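Side-chain contacts in xylosidase (Xanthomonas axonopodis pv. citri, PDB 6XN2), which probably cleaves the beta-1,4 linkages of xylo-oligosaccharides as a family 43 glycoside hydrolase: residues V55-L60 with D150-P155; Q103-R108 with L131-K136; V146-R151 with V157-P162; A172-D177 with Y182-G187. All coordinates share one frame; numbering follows the deposited sequence.

Overall arrangement
The four contacts follow the antiparallel blades of the family 43 beta-propeller. Contacts 1 and 2 join neighbouring sheets through side chains alone. Contact 1, a hairpin turn against a loop, is buried at Phe-56 and Pro-152 but exposed at Asp-57, whereas contact 2, strand packed on strand with hydrocarbon groups, is wholly buried. Contacts 3 and 4 each lie within a sheet of their own, and backbone hydrogen bonds dominate both. Contact 3 is partly buried and water-bridged along its backbone; contact 4, near the calcium ion, has every touching residue buried and a water joining side chains. Contacts 2 and 3 meet through strands 128-136 and 142-149; contacts 1 and 3 share Asp-150 and Arg-151.

Contact 1 of 4, residues V55-L60 with D150-P155; sequences VFDGAL and DRPEGP
The carboxylate oxygen OD2 of Asp-57 rests against the ring of Pro-152, 3.6 Å from CG of Pro-152, and also takes a weak hydrogen bond from NE2 of Gln-124. The acidic arm and the pyrrolidine ring cross at about a right angle. With CG of Asp-57 anti to its own carbonyl carbon (chi1 -56°), the carboxylate is carried out from the turn to the proline. That turn, of type I' and running from Phe-56 to Ala-59, is closed in both directions, by Phe-56 N to Ala-59 O at 3.0 Å and by Ala-59 N to Phe-56 O at 3.1 Å. The Phe-56 ring adds an apolar contact, its CD2 lying 4.2 Å from CB of Pro-152 in an oblique approach. No hydrogen bond links the two segments directly.

Pro-152 is itself held in shape by a type I turn, in which Gly-154 N reaches Arg-151 O at 2.9 Å. A salt bridge between Arg-151 NH1 and Glu-153 OE2, 3.1 Å long, spans the same turn, and the carbonyl oxygen of Pro-152 is hydrogen-bonded to Tyr-63 OH. The contact thus sets the tip of the hairpin formed by strands 47-56 and 59-67 against the loop joining strands 142-149 and 157-158. Strand 121-125 completes the packing, with Ala-122 and Gln-124 touching Phe-56, while Tyr-61 of strand 59-67 meets both Phe-56 and Pro-152.

Contact 2 of 4, residues Q103-R108 with L131-K136; sequences QVLHVR and LYFPAK
One face of the Phe-133 ring receives the methyl CD2 of Leu-105, while the carbonyl oxygen of Leu-131 lies in plane at the ring edge. The methyl forms a CH-pi contact, 4.0 Å from CD2 of Leu-105 to the centroid of the Phe-133 ring and 23° off the ring normal. It is displaced toward the rim, so its nearest ring atom is CE1 of Phe-133, at 3.7 Å. The other flat groups belong to segment 103-108: the imidazole of His-106 has NH1 of Arg-108 over one face, and ND1 of His-106 sits above the centre of the Arg-108 guanidinium. At the edge of that imidazole, Arg-108 N donates a nearly straight hydrogen bond to His-106 ND1 (3.1 Å, 174°). Acceptance of this bond by ND1 suggests that the proton of a neutral His-106 would lie on NE2.

Leu-131 extends the apolar patch with its CD2, 4.1 Å from CG2 of Val-104 and 4.3 Å from CD2 of Leu-105. In both leucines CG stands anti to the backbone N, and the two reach toward each other between the sheets. The axes of the segments 103-106 and 131-136 come within 10.2 Å and are inclined at 47°, a spacing that fits two sheets packed face to face. Ala-147 of strand 142-149 also touches Leu-105.

Across the contact the chemistry is entirely that of hydrocarbon and aromatic carbon, which suits a buried seam held by shape and dispersion.

Contact 3 of 4, residues V146-R151 with V157-P162; sequences VAVGDR and VAEPQP
This is an antiparallel beta-hairpin contact at the edge of the sheet formed by strands 121-125 to 157-158, where strand 157-158 is outermost beside 142-149. Val-148 and Val-157 form a hydrogen-bonded pair, with Val-148 N to Val-157 O at 2.9 Å and Val-157 N to Val-148 O at 2.8 Å. Ala-147 and Ala-158, the adjoining non-hydrogen-bonded pair, turn their methyls to the opposite face, where both also touch Leu-105. They pack closely: CB of Ala-147 is 3.5 Å from CA of Ala-158, tighter than usual for carbon.

Next along the chain, Glu-159 N gives an almost straight bond to Val-146 O (3.0 Å, 175°). The Glu-159 chain then bends at chi2 (-71°) and lies alongside Val-146, with its CG 3.9 Å from CG1 of Val-146. Its OE2 comes to 4.0 Å from CG2 of Val-148.

One water donates to both Val-146 O and Glu-159 O, and another accepts from Val-146 N and donates to Gln-161 O. Val-146 O thus holds two donors, a peptide N-H and a water, while Val-146 N reaches Gln-161 O through the second water; at this end water both supplements and replaces direct bonds.

Contact 4 of 4, residues A172-D177 with Y182-G187; sequences AVLADD and YLYFGG
Tyr-184 and Leu-174 lie side by side on one face of the hairpin, with CE1 of Tyr-184 3.9 Å from CB of Leu-174 at the ring edge. CG of Tyr-184 is anti to its carbonyl carbon (chi1 -62°), which swings the ring edge-on alongside the partner strand and sets CD1 of Tyr-184 3.5 Å from Ala-172 O, in the ring plane. Its hydroxyl is hydrogen-bonded to Pro-288 O.

Tyr-182 has the same first torsion, and its CE1 approaches OD2 of Asp-176 at 3.7 Å, the ring and carboxylate planes 55° apart. A water bridges the polar ends, bound to Tyr-182 OH and weakly to Asp-176 OD2, which is also hydrogen-bonded to Tyr-268 OH. On the other face, Val-173 directs CG2, anti to its carbonyl carbon, onto CD1 of Leu-183 at 3.6 Å, their side chains crossing obliquely.

Four backbone hydrogen bonds fix the register, two each in the pairs Ala-172 with Tyr-184 and Leu-174 with Tyr-182. Such a hairpin is a repeating element within the antiparallel blades of a beta-propeller; this one has its first strand at the sheet edge, two residues after Asp-170 of the xylose pocket, the side chain of Ala-172 lying about 5 Å from the calcium ion.

Contact 1 of 4, residues V55-L60 with D150-P155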
loop_
_atom_site.group_PDB
_atom_site.type_symbol
_atom_site.label_atom_id
_atom_site.label_comp_id
_atom_site.label_asym_id
_atom_site.label_seq_id
_atom_site.Cartn_x
_atom_site.Cartn_y
_atom_site.Cartn_z
ATOM N N VAL A 55 1.057 -9.169 11.283
ATOM C CA VAL A 55 1.164 -10.334 12.189
ATOM C C VAL A 55 0.008 -10.196 13.169
ATOM O O VAL A 55 0.064 -9.322 14.005
ATOM C CB VAL A 55 2.499 -10.406 12.933
ATOM C CG1 VAL A 55 2.420 -11.440 14.030
ATOM C CG2 VAL A 55 3.640 -10.721 11.996
ATOM N N PHE A 56 -1.013 -11.010 12.971
ATOM C CA PHE A 56 -2.203 -11.023 13.838
ATOM C C PHE A 56 -2.313 -12.415 14.435
ATOM O O PHE A 56 -2.157 -13.374 13.738
ATOM C CB PHE A 56 -3.463 -10.776 13.019
ATOM C CG PHE A 56 -3.586 -9.395 12.448
ATOM C CD1 PHE A 56 -3.033 -8.309 13.091
ATOM C CD2 PHE A 56 -4.258 -9.177 11.270
ATOM C CE1 PHE A 56 -3.149 -7.039 12.563
ATOM C CE2 PHE A 56 -4.373 -7.905 10.752
ATOM C CZ PHE A 56 -3.831 -6.840 11.404
ATOM N N ASP A 57 -2.519 -12.459 15.737
ATOM C CA ASP A 57 -2.718 -13.713 16.423
ATOM C C ASP A 57 -1.623 -14.758 16.147
ATOM O O ASP A 57 -1.902 -15.891 15.886
ATOM C CB ASP A 57 -4.125 -14.242 16.123
ATOM C CG ASP A 57 -5.202 -13.251 16.493
ATOM O OD1 ASP A 57 -5.126 -12.737 17.613
ATOM O OD2 ASP A 57 -6.092 -12.959 15.696
ATOM N N GLY A 58 -0.380 -14.325 16.203
ATOM C CA GLY A 58 0.732 -15.208 15.994
ATOM C C GLY A 58 1.063 -15.686 14.601
ATOM O O GLY A 58 2.030 -16.379 14.423
ATOM N N ALA A 59 0.252 -15.347 13.630
ATOM C CA ALA A 59 0.506 -15.734 12.241
ATOM C C ALA A 59 0.548 -14.517 11.327
ATOM O O ALA A 59 0.046 -13.446 11.677
ATOM C CB ALA A 59 -0.549 -16.725 11.764
ATOM N N LEU A 60 1.162 -14.681 10.161
ATOM C CA LEU A 60 1.259 -13.596 9.197
ATOM C C LEU A 60 0.073 -13.645 8.250
ATOM O O LEU A 60 -0.108 -14.624 7.523
ATOM C CB LEU A 60 2.564 -13.675 8.409
ATOM C CG LEU A 60 2.760 -12.574 7.356
ATOM C CD1 LEU A 60 3.622 -11.461 7.912
ATOM C CD2 LEU A 60 3.346 -13.158 6.089
ATOM N N ASP A 150 -14.764 -10.690 13.132
ATOM C CA ASP A 150 -14.377 -11.158 14.432
ATOM C C ASP A 150 -13.115 -12.005 14.397
ATOM O O ASP A 150 -12.649 -12.457 15.402
ATOM C CB ASP A 150 -15.518 -11.921 15.077
ATOM C CG ASP A 150 -16.599 -11.024 15.556
ATOM O OD1 ASP A 150 -16.319 -10.103 16.281
ATOM O OD2 ASP A 150 -17.721 -11.257 15.203
ATOM N N ARG A 151 -12.597 -12.210 13.202
ATOM C CA ARG A 151 -11.403 -12.963 12.962
ATOM C C ARG A 151 -10.658 -12.287 11.841
ATOM O O ARG A 151 -11.244 -11.704 10.996
ATOM C CB ARG A 151 -11.735 -14.389 12.511
ATOM C CG ARG A 151 -12.369 -15.265 13.553
ATOM C CD ARG A 151 -12.643 -16.666 13.035
ATOM N NE ARG A 151 -13.716 -16.726 12.040
ATOM C CZ ARG A 151 -13.730 -17.528 10.977
ATOM N NH1 ARG A 151 -12.738 -18.367 10.763
ATOM N NH2 ARG A 151 -14.744 -17.495 10.130
ATOM N N PRO A 152 -9.340 -12.447 11.813
ATOM C CA PRO A 152 -8.453 -11.910 10.773
ATOM C C PRO A 152 -8.738 -12.442 9.378
ATOM O O PRO A 152 -8.518 -11.755 8.437
ATOM C CB PRO A 152 -7.079 -12.311 11.231
ATOM C CG PRO A 152 -7.275 -13.280 12.304
ATOM C CD PRO A 152 -8.579 -12.992 12.925
ATOM N N GLU A 153 -9.286 -13.636 9.259
ATOM C CA GLU A 153 -9.661 -14.181 7.980
ATOM C C GLU A 153 -11.084 -13.839 7.631
ATOM O O GLU A 153 -11.588 -14.243 6.643
ATOM C CB GLU A 153 -9.502 -15.684 7.968
ATOM C CG GLU A 153 -10.362 -16.382 8.963
ATOM C CD GLU A 153 -9.628 -16.738 10.214
ATOM O OE1 GLU A 153 -8.977 -15.905 10.832
ATOM O OE2 GLU A 153 -9.731 -17.879 10.602
ATOM N N GLY A 154 -11.747 -13.111 8.485
ATOM C CA GLY A 154 -13.067 -12.729 8.224
ATOM C C GLY A 154 -14.109 -13.782 8.442
ATOM O O GLY A 154 -13.923 -14.672 9.221
ATOM N N PRO A 155 -15.237 -13.650 7.771
ATOM C CA PRO A 155 -15.661 -12.697 6.748
ATOM C C PRO A 155 -15.971 -11.324 7.327
ATOM O O PRO A 155 -16.177 -11.216 8.486
ATOM C CB PRO A 155 -16.915 -13.327 6.238
ATOM C CG PRO A 155 -17.487 -13.931 7.451
ATOM C CD PRO A 155 -16.341 -14.517 8.168
#

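Contact 2 of 4, residues Q103-R108 with L131-K136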
loop_
_atom_site.group_PDB
_atom_site.type_symbol
_atom_site.label_atom_id
_atom_site.label_comp_id
_atom_site.label_asym_id
_atom_site.label_seq_id
_atom_site.Cartn_x
_atom_site.Cartn_y
_atom_site.Cartn_z
ATOM N N GLN A 103 -12.360 -15.860 -0.272
ATOM C CA GLN A 103 -12.909 -14.508 -0.496
ATOM C C GLN A 103 -13.565 -14.023 0.786
ATOM O O GLN A 103 -14.310 -14.769 1.377
ATOM C CB GLN A 103 -13.917 -14.528 -1.625
ATOM C CG GLN A 103 -14.271 -13.143 -2.095
ATOM C CD GLN A 103 -15.347 -13.237 -3.132
ATOM O OE1 GLN A 103 -15.085 -13.513 -4.285
ATOM N NE2 GLN A 103 -16.572 -13.016 -2.709
ATOM N N VAL A 104 -13.280 -12.790 1.164
ATOM C CA VAL A 104 -13.824 -12.272 2.401
ATOM C C VAL A 104 -14.708 -11.055 2.303
ATOM O O VAL A 104 -15.298 -10.687 3.260
ATOM C CB VAL A 104 -12.733 -12.000 3.442
ATOM C CG1 VAL A 104 -11.914 -13.218 3.692
ATOM C CG2 VAL A 104 -11.858 -10.853 3.046
ATOM N N LEU A 105 -14.769 -10.462 1.131
ATOM C CA LEU A 105 -15.570 -9.295 0.887
ATOM C C LEU A 105 -15.719 -9.109 -0.593
ATOM O O LEU A 105 -14.777 -9.257 -1.317
ATOM C CB LEU A 105 -14.945 -8.036 1.487
ATOM C CG LEU A 105 -15.695 -6.730 1.306
ATOM C CD1 LEU A 105 -17.067 -6.793 1.913
ATOM C CD2 LEU A 105 -14.941 -5.540 1.828
ATOM N N HIS A 106 -16.936 -8.790 -1.006
ATOM C CA HIS A 106 -17.237 -8.539 -2.430
ATOM C C HIS A 106 -17.908 -7.178 -2.515
ATOM O O HIS A 106 -18.628 -6.845 -1.613
ATOM C CB HIS A 106 -18.099 -9.657 -3.016
ATOM C CG HIS A 106 -18.175 -9.640 -4.500
ATOM N ND1 HIS A 106 -19.003 -8.812 -5.188
ATOM C CD2 HIS A 106 -17.541 -10.365 -5.431
ATOM C CE1 HIS A 106 -18.845 -8.995 -6.469
ATOM N NE2 HIS A 106 -17.970 -9.937 -6.638
ATOM N N VAL A 107 -17.735 -6.483 -3.635
ATOM C CA VAL A 107 -18.298 -5.124 -3.874
ATOM C C VAL A 107 -19.827 -5.128 -3.856
ATOM O O VAL A 107 -20.398 -4.126 -3.521
ATOM C CB VAL A 107 -17.744 -4.521 -5.169
ATOM C CG1 VAL A 107 -18.276 -5.233 -6.387
ATOM C CG2 VAL A 107 -17.990 -3.028 -5.237
ATOM N N ARG A 108 -20.472 -6.248 -4.165
ATOM C CA ARG A 108 -21.938 -6.380 -4.084
ATOM C C ARG A 108 -22.449 -6.177 -2.642
ATOM O O ARG A 108 -23.588 -5.791 -2.506
ATOM C CB ARG A 108 -22.342 -7.726 -4.682
ATOM C CG ARG A 108 -22.213 -8.894 -3.724
ATOM C CD ARG A 108 -22.839 -10.156 -4.247
ATOM N NE ARG A 108 -22.240 -10.551 -5.500
ATOM C CZ ARG A 108 -21.350 -11.495 -5.576
ATOM N NH1 ARG A 108 -20.802 -11.814 -6.729
ATOM N NH2 ARG A 108 -21.000 -12.112 -4.474
ATOM N N LEU A 131 -11.130 -4.366 7.932
ATOM C CA LEU A 131 -10.586 -4.369 6.594
ATOM C C LEU A 131 -10.841 -3.030 5.950
ATOM O O LEU A 131 -11.932 -2.688 5.728
ATOM C CB LEU A 131 -11.173 -5.498 5.756
ATOM C CG LEU A 131 -10.642 -5.716 4.344
ATOM C CD1 LEU A 131 -9.174 -5.985 4.357
ATOM C CD2 LEU A 131 -11.325 -6.859 3.666
ATOM N N TYR A 132 -9.795 -2.264 5.718
ATOM C CA TYR A 132 -9.904 -0.954 5.085
ATOM C C TYR A 132 -9.661 -1.084 3.592
ATOM O O TYR A 132 -8.699 -1.721 3.182
ATOM C CB TYR A 132 -8.902 0.030 5.698
ATOM C CG TYR A 132 -9.116 0.229 7.166
ATOM C CD1 TYR A 132 -8.608 -0.680 8.088
ATOM C CD2 TYR A 132 -9.844 1.316 7.637
ATOM C CE1 TYR A 132 -8.819 -0.509 9.443
ATOM C CE2 TYR A 132 -10.062 1.497 8.989
ATOM C CZ TYR A 132 -9.547 0.584 9.886
ATOM O OH TYR A 132 -9.758 0.761 11.228
ATOM N N PHE A 133 -10.526 -0.486 2.779
ATOM C CA PHE A 133 -10.409 -0.642 1.331
ATOM C C PHE A 133 -10.877 0.588 0.564
ATOM O O PHE A 133 -11.845 1.244 0.958
ATOM C CB PHE A 133 -11.205 -1.871 0.868
ATOM C CG PHE A 133 -12.688 -1.749 1.093
ATOM C CD1 PHE A 133 -13.236 -2.019 2.334
ATOM C CD2 PHE A 133 -13.532 -1.367 0.061
ATOM C CE1 PHE A 133 -14.598 -1.904 2.552
ATOM C CE2 PHE A 133 -14.902 -1.243 0.278
ATOM C CZ PHE A 133 -15.430 -1.521 1.515
ATOM N N PRO A 134 -10.188 0.905 -0.541
ATOM C CA PRO A 134 -10.644 1.960 -1.441
ATOM C C PRO A 134 -11.565 1.386 -2.517
ATOM O O PRO A 134 -11.295 0.320 -3.089
ATOM C CB PRO A 134 -9.341 2.481 -2.043
ATOM C CG PRO A 134 -8.472 1.241 -2.126
ATOM C CD PRO A 134 -8.910 0.320 -0.990
ATOM N N ALA A 135 -12.664 2.076 -2.777
ATOM C CA ALA A 135 -13.536 1.687 -3.874
ATOM C C ALA A 135 -14.146 2.932 -4.481
ATOM O O ALA A 135 -14.101 4.009 -3.888
ATOM C CB ALA A 135 -14.617 0.718 -3.397
ATOM N N LYS A 136 -14.717 2.775 -5.665
ATOM C CA LYS A 136 -15.249 3.896 -6.415
ATOM C C LYS A 136 -16.772 3.934 -6.318
ATOM O O LYS A 136 -17.438 2.920 -6.543
ATOM C CB LYS A 136 -14.795 3.791 -7.873
ATOM C CG LYS A 136 -15.047 5.028 -8.694
ATOM C CD LYS A 136 -14.356 4.940 -10.049
ATOM C CE LYS A 136 -12.927 5.452 -9.975
ATOM N NZ LYS A 136 -12.181 5.090 -11.215
#

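Contact 3 of 4, residues V146-R151 with V157-P162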
loop_
_atom_site.group_PDB
_atom_site.type_symbol
_atom_site.label_atom_id
_atom_site.label_comp_id
_atom_site.label_asym_id
_atom_site.label_seq_id
_atom_site.Cartn_x
_atom_site.Cartn_y
_atom_site.Cartn_z
ATOM N N VAL A 146 -14.688 0.699 5.277
ATOM C CA VAL A 146 -14.144 -0.298 6.186
ATOM C C VAL A 146 -15.167 -1.428 6.370
ATOM O O VAL A 146 -16.378 -1.226 6.219
ATOM C CB VAL A 146 -13.731 0.338 7.551
ATOM C CG1 VAL A 146 -14.951 0.853 8.306
ATOM C CG2 VAL A 146 -12.931 -0.647 8.406
ATOM N N ALA A 147 -14.661 -2.622 6.658
ATOM C CA ALA A 147 -15.492 -3.789 6.923
ATOM C C ALA A 147 -15.013 -4.471 8.202
ATOM O O ALA A 147 -13.815 -4.499 8.486
ATOM C CB ALA A 147 -15.450 -4.743 5.747
ATOM N N VAL A 148 -15.946 -5.002 8.983
ATOM C CA VAL A 148 -15.610 -5.523 10.304
ATOM C C VAL A 148 -15.822 -7.039 10.400
ATOM O O VAL A 148 -16.792 -7.579 9.864
ATOM C CB VAL A 148 -16.436 -4.812 11.397
ATOM C CG1 VAL A 148 -15.846 -5.070 12.777
ATOM C CG2 VAL A 148 -16.489 -3.310 11.115
ATOM N N GLY A 149 -14.930 -7.691 11.107
ATOM C CA GLY A 149 -14.981 -9.106 11.349
ATOM C C GLY A 149 -14.512 -9.457 12.735
ATOM O O GLY A 149 -13.956 -8.661 13.416
ATOM N N ASP A 150 -14.764 -10.690 13.132
ATOM C CA ASP A 150 -14.377 -11.158 14.432
ATOM C C ASP A 150 -13.115 -12.005 14.397
ATOM O O ASP A 150 -12.649 -12.457 15.402
ATOM C CB ASP A 150 -15.518 -11.921 15.077
ATOM C CG ASP A 150 -16.599 -11.024 15.556
ATOM O OD1 ASP A 150 -16.319 -10.103 16.281
ATOM O OD2 ASP A 150 -17.721 -11.257 15.203
ATOM N N ARG A 151 -12.597 -12.210 13.202
ATOM C CA ARG A 151 -11.403 -12.963 12.962
ATOM C C ARG A 151 -10.658 -12.287 11.841
ATOM O O ARG A 151 -11.244 -11.704 10.996
ATOM C CB ARG A 151 -11.735 -14.389 12.511
ATOM C CG ARG A 151 -12.369 -15.265 13.553
ATOM C CD ARG A 151 -12.643 -16.666 13.035
ATOM N NE ARG A 151 -13.716 -16.726 12.040
ATOM C CZ ARG A 151 -13.730 -17.528 10.977
ATOM N NH1 ARG A 151 -12.738 -18.367 10.763
ATOM N NH2 ARG A 151 -14.744 -17.495 10.130
ATOM N N VAL A 157 -18.057 -7.717 7.344
ATOM C CA VAL A 157 -19.281 -7.086 6.992
ATOM C C VAL A 157 -18.955 -5.633 6.771
ATOM O O VAL A 157 -18.582 -4.963 7.672
ATOM C CB VAL A 157 -20.304 -7.239 8.104
ATOM C CG1 VAL A 157 -21.573 -6.571 7.731
ATOM C CG2 VAL A 157 -20.539 -8.695 8.368
ATOM N N ALA A 158 -19.116 -5.184 5.538
ATOM C CA ALA A 158 -18.770 -3.800 5.179
ATOM C C ALA A 158 -19.801 -2.827 5.730
ATOM O O ALA A 158 -20.942 -3.159 5.771
ATOM C CB ALA A 158 -18.670 -3.670 3.690
ATOM N N GLU A 159 -19.342 -1.641 6.101
ATOM C CA GLU A 159 -20.220 -0.587 6.525
ATOM C C GLU A 159 -20.966 -0.073 5.302
ATOM O O GLU A 159 -20.462 -0.083 4.222
ATOM C CB GLU A 159 -19.443 0.544 7.162
ATOM C CG GLU A 159 -18.804 0.195 8.481
ATOM C CD GLU A 159 -19.801 0.021 9.603
ATOM O OE1 GLU A 159 -20.761 0.763 9.637
ATOM O OE2 GLU A 159 -19.609 -0.859 10.453
ATOM N N PRO A 160 -22.197 0.381 5.496
ATOM C CA PRO A 160 -23.039 0.898 4.437
ATOM C C PRO A 160 -22.497 2.134 3.748
ATOM O O PRO A 160 -22.778 2.322 2.617
ATOM C CB PRO A 160 -24.310 1.255 5.171
ATOM C CG PRO A 160 -23.933 1.354 6.572
ATOM C CD PRO A 160 -22.904 0.348 6.771
ATOM N N GLN A 161 -21.761 2.960 4.463
ATOM C CA GLN A 161 -21.180 4.185 3.909
ATOM C C GLN A 161 -19.662 4.167 4.064
ATOM O O GLN A 161 -19.144 3.445 4.923
ATOM C CB GLN A 161 -21.768 5.416 4.603
ATOM C CG GLN A 161 -23.208 5.698 4.244
ATOM C CD GLN A 161 -23.930 6.520 5.298
ATOM O OE1 GLN A 161 -23.325 7.321 6.025
ATOM N NE2 GLN A 161 -25.238 6.319 5.391
ATOM N N PRO A 162 -18.957 4.970 3.289
ATOM C CA PRO A 162 -17.517 5.031 3.432
ATOM C C PRO A 162 -17.078 5.857 4.629
ATOM O O PRO A 162 -17.858 6.526 5.233
ATOM C CB PRO A 162 -17.073 5.700 2.140
ATOM C CG PRO A 162 -18.192 6.531 1.755
ATOM C CD PRO A 162 -19.419 5.777 2.169
HETATM O O HOH W 1 -17.750 -0.096 3.667
HETATM O O HOH W 2 -16.751 2.540 5.838
#

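Contact 4 of 4, residues A172-D177 with Y182-G187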
loop_
_atom_site.group_PDB
_atom_site.type_symbol
_atom_site.label_atom_id
_atom_site.label_comp_id
_atom_site.label_asym_id
_atom_site.label_seq_id
_atom_site.Cartn_x
_atom_site.Cartn_y
_atom_site.Cartn_z
ATOM N N ALA A 172 -3.506 2.755 4.442
ATOM C CA ALA A 172 -2.590 1.980 5.276
ATOM C C ALA A 172 -2.842 2.355 6.726
ATOM O O ALA A 172 -2.805 3.535 7.078
ATOM C CB ALA A 172 -1.137 2.243 4.895
ATOM N N VAL A 173 -3.110 1.362 7.566
ATOM C CA VAL A 173 -3.403 1.649 8.966
ATOM C C VAL A 173 -2.267 1.188 9.870
ATOM O O VAL A 173 -1.981 -0.009 9.974
ATOM C CB VAL A 173 -4.708 0.998 9.423
ATOM C CG1 VAL A 173 -4.912 1.230 10.907
ATOM C CG2 VAL A 173 -5.868 1.564 8.630
ATOM N N LEU A 174 -1.613 2.151 10.510
ATOM C CA LEU A 174 -0.501 1.858 11.401
ATOM C C LEU A 174 -0.976 1.638 12.832
ATOM O O LEU A 174 -1.594 2.518 13.436
ATOM C CB LEU A 174 0.523 2.994 11.362
ATOM C CG LEU A 174 1.549 2.990 12.501
ATOM C CD1 LEU A 174 2.474 1.787 12.389
ATOM C CD2 LEU A 174 2.330 4.291 12.554
ATOM N N ALA A 175 -0.638 0.474 13.358
ATOM C CA ALA A 175 -0.885 0.171 14.773
ATOM C C ALA A 175 0.350 0.676 15.505
ATOM O O ALA A 175 1.312 -0.045 15.570
ATOM C CB ALA A 175 -1.086 -1.300 14.973
ATOM N N ASP A 176 0.274 1.874 16.081
ATOM C CA ASP A 176 1.412 2.484 16.765
ATOM C C ASP A 176 1.700 1.717 18.048
ATOM O O ASP A 176 0.797 1.117 18.624
ATOM C CB ASP A 176 1.133 3.961 17.058
ATOM C CG ASP A 176 2.389 4.742 17.426
ATOM O OD1 ASP A 176 3.107 4.332 18.369
ATOM O OD2 ASP A 176 2.661 5.769 16.767
ATOM N N ASP A 177 2.933 1.726 18.491
ATOM C CA ASP A 177 3.334 1.054 19.706
ATOM C C ASP A 177 2.645 1.621 20.922
ATOM O O ASP A 177 2.506 0.937 21.886
ATOM C CB ASP A 177 4.821 1.188 19.914
ATOM C CG ASP A 177 5.612 0.225 19.097
ATOM O OD1 ASP A 177 5.069 -0.783 18.676
ATOM O OD2 ASP A 177 6.791 0.481 18.885
ATOM N N TYR A 182 -3.354 4.925 13.129
ATOM C CA TYR A 182 -3.349 6.024 12.194
ATOM C C TYR A 182 -3.638 5.547 10.796
ATOM O O TYR A 182 -3.108 4.587 10.361
ATOM C CB TYR A 182 -2.007 6.744 12.180
ATOM C CG TYR A 182 -1.596 7.391 13.469
ATOM C CD1 TYR A 182 -0.923 6.698 14.414
ATOM C CD2 TYR A 182 -1.881 8.685 13.720
ATOM C CE1 TYR A 182 -0.553 7.281 15.592
ATOM C CE2 TYR A 182 -1.515 9.275 14.887
ATOM C CZ TYR A 182 -0.862 8.568 15.829
ATOM O OH TYR A 182 -0.484 9.162 16.989
ATOM N N LEU A 183 -4.506 6.247 10.105
ATOM C CA LEU A 183 -4.820 5.908 8.728
ATOM C C LEU A 183 -4.049 6.811 7.775
ATOM O O LEU A 183 -4.070 8.036 7.912
ATOM C CB LEU A 183 -6.328 6.020 8.468
ATOM C CG LEU A 183 -6.759 5.859 6.999
ATOM C CD1 LEU A 183 -6.507 4.443 6.482
ATOM C CD2 LEU A 183 -8.219 6.263 6.831
ATOM N N TYR A 184 -3.344 6.193 6.833
ATOM C CA TYR A 184 -2.658 6.911 5.766
ATOM C C TYR A 184 -3.345 6.598 4.461
ATOM O O TYR A 184 -3.741 5.458 4.242
ATOM C CB TYR A 184 -1.185 6.511 5.686
ATOM C CG TYR A 184 -0.396 6.823 6.934
ATOM C CD1 TYR A 184 -0.399 5.947 8.020
ATOM C CD2 TYR A 184 0.361 7.992 7.024
ATOM C CE1 TYR A 184 0.333 6.230 9.169
ATOM C CE2 TYR A 184 1.096 8.279 8.172
ATOM C CZ TYR A 184 1.073 7.396 9.237
ATOM O OH TYR A 184 1.795 7.676 10.374
ATOM N N PHE A 185 -3.486 7.589 3.590
ATOM C CA PHE A 185 -4.052 7.311 2.280
ATOM C C PHE A 185 -3.635 8.311 1.208
ATOM O O PHE A 185 -3.069 9.368 1.499
ATOM C CB PHE A 185 -5.592 7.226 2.369
ATOM C CG PHE A 185 -6.276 8.475 2.895
ATOM C CD1 PHE A 185 -6.423 8.688 4.261
ATOM C CD2 PHE A 185 -6.827 9.405 2.019
ATOM C CE1 PHE A 185 -7.073 9.816 4.747
ATOM C CE2 PHE A 185 -7.485 10.537 2.499
ATOM C CZ PHE A 185 -7.605 10.743 3.863
ATOM N N GLY A 186 -3.909 7.949 -0.042
ATOM C CA GLY A 186 -3.621 8.822 -1.159
ATOM C C GLY A 186 -2.975 8.148 -2.348
ATOM O O GLY A 186 -2.189 7.214 -2.225
ATOM N N GLY A 187 -3.325 8.639 -3.523
ATOM C CA GLY A 187 -2.680 8.226 -4.751
ATOM C C GLY A 187 -3.041 9.262 -5.789
ATOM O O GLY A 187 -4.207 9.636 -5.889
HETATM O O HOH W 3 1.670 7.745 18.190
#